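Local coordinates for 14 kDa fatty acid-binding protein (PDB 1VYF) that binds long-chain fatty acids such as oleic and arachidonic acid inside a beta-barrel and may transport them within the cell, at residues Asn103-Ile107 and Thr119-Gly123. Sequence-based numbering, arbitrary orientation.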
loop_
_atom_site.group_PDB
_atom_site.type_symbol
_atom_site.label_atom_id
_atom_site.label_comp_id
_atom_site.label_asym_id
_atom_site.label_seq_id
_atom_site.Cartn_x
_atom_site.Cartn_y
_atom_site.Cartn_z
ATOM N N ASN A 103 2.409 9.125 -13.865
ATOM C CA ASN A 103 1.649 9.529 -12.676
ATOM C C ASN A 103 2.388 9.351 -11.360
ATOM O O ASN A 103 3.391 8.658 -11.274
ATOM C CB ASN A 103 0.378 8.714 -12.558
ATOM C CG ASN A 103 -0.729 9.193 -13.475
ATOM O OD1 ASN A 103 -1.180 10.330 -13.373
ATOM N ND2 ASN A 103 -1.185 8.324 -14.348
ATOM N N THR A 104 1.856 9.991 -10.330
ATOM C CA THR A 104 2.336 9.845 -8.976
ATOM C C THR A 104 1.179 9.358 -8.111
ATOM O O THR A 104 0.085 9.903 -8.203
ATOM C CB THR A 104 2.897 11.183 -8.503
ATOM O OG1 THR A 104 4.176 11.387 -9.152
ATOM C CG2 THR A 104 3.222 11.180 -6.993
ATOM N N THR A 105 1.438 8.309 -7.333
ATOM C CA THR A 105 0.463 7.720 -6.386
ATOM C C THR A 105 0.918 7.993 -4.964
ATOM O O THR A 105 2.053 7.712 -4.616
ATOM C CB THR A 105 0.374 6.220 -6.594
ATOM O OG1 THR A 105 0.104 5.931 -7.967
ATOM C CG2 THR A 105 -0.826 5.606 -5.749
ATOM N N VAL A 106 0.034 8.560 -4.149
ATOM C CA VAL A 106 0.308 8.789 -2.753
ATOM C C VAL A 106 -0.563 7.799 -1.960
ATOM O O VAL A 106 -1.790 7.727 -2.171
ATOM C CB VAL A 106 0.039 10.192 -2.330
ATOM C CG1 VAL A 106 0.380 10.373 -0.887
ATOM C CG2 VAL A 106 0.844 11.175 -3.202
ATOM N N ILE A 107 0.086 6.993 -1.130
ATOM C CA ILE A 107 -0.624 5.984 -0.303
ATOM C C ILE A 107 -0.391 6.252 1.171
ATOM O O ILE A 107 0.711 6.083 1.704
ATOM C CB ILE A 107 -0.173 4.553 -0.668
ATOM C CG1 ILE A 107 -0.227 4.335 -2.174
ATOM C CG2 ILE A 107 -1.064 3.522 0.073
ATOM C CD1 ILE A 107 0.704 3.270 -2.669
ATOM N N THR A 119 -5.414 5.221 2.254
ATOM C CA THR A 119 -5.987 6.181 1.310
ATOM C C THR A 119 -5.061 6.259 0.117
ATOM O O THR A 119 -3.870 6.476 0.292
ATOM C CB THR A 119 -6.175 7.521 1.992
ATOM O OG1 THR A 119 -7.085 7.382 3.091
ATOM C CG2 THR A 119 -6.841 8.523 1.091
ATOM N N VAL A 120 -5.596 6.102 -1.090
ATOM C CA VAL A 120 -4.763 6.097 -2.307
ATOM C C VAL A 120 -5.205 7.249 -3.199
ATOM O O VAL A 120 -6.355 7.309 -3.615
ATOM C CB VAL A 120 -4.912 4.784 -3.056
ATOM C CG1 VAL A 120 -4.004 4.740 -4.324
ATOM C CG2 VAL A 120 -4.620 3.607 -2.123
ATOM N N THR A 121 -4.291 8.163 -3.532
ATOM C CA THR A 121 -4.663 9.345 -4.317
ATOM C C THR A 121 -3.748 9.464 -5.529
ATOM O O THR A 121 -2.559 9.260 -5.403
ATOM C CB THR A 121 -4.570 10.634 -3.459
ATOM O OG1 THR A 121 -3.260 10.784 -2.869
ATOM C CG2 THR A 121 -5.395 10.507 -2.273
ATOM N N VAL A 122 -4.339 9.695 -6.699
ATOM C CA VAL A 122 -3.610 9.929 -7.952
ATOM C C VAL A 122 -4.260 11.203 -8.532
ATOM O O VAL A 122 -5.372 11.145 -9.039
ATOM C CB VAL A 122 -3.772 8.759 -8.924
ATOM C CG1 VAL A 122 -2.988 9.023 -10.216
ATOM C CG2 VAL A 122 -3.329 7.401 -8.262
ATOM N N GLY A 123 -3.589 12.338 -8.393
ATOM C CA GLY A 123 -4.131 13.620 -8.812
ATOM C C GLY A 123 -5.342 13.983 -7.979
ATOM O O GLY A 123 -5.234 14.071 -6.754
HETATM O O HOH W 1 -0.686 12.331 -7.183
#
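The O of T119 faces the CA of I107 at 3.3 Å, a CA-H...O contact between two antiparallel strands of one beta hairpin. V120 and I107 form a non-hydrogen-bonded pair. Their side chains run alongside each other on one face of the sheet, with the two CG2 methyls 4.2 Å apart. The other methyl of V120, CG1, is swung away from the backbone N (chi1 -178°), and this extends it across to T105 CG2, 3.6 Å off. T121 and V106 form the hydrogen-bonded pair, with side chains on the opposite face from V120 and I107. V106 N donates to T121 O over 3.0 Å. T121 N returns a bond of 2.9 Å to V106 O. T121 OG1 stands between its own backbone N and carbonyl carbon (chi1 55°), which brings the hydroxyl oxygen up against V106 CB, 3.4 Å away. V122 spreads its two methyls over the start of the other strand. CG2 meets T105 OG1 and CG2, while CG1 lies against the side-chain amide of N103. Beyond the T121-V106 pair a water continues the link. It accepts from G123 N and donates to T104 O. G123 has a positive phi, which favours glycine. The open end of this hairpin forms part of the barrel wall of the fatty-acid-binding fold. V120 touches the bound oleic acid and V21 of helix 18-24, and V122 packs on K24 of that helix. Strand 93-99 flanks the 104-107 side, and strand 125-133 flanks the 119-122 side.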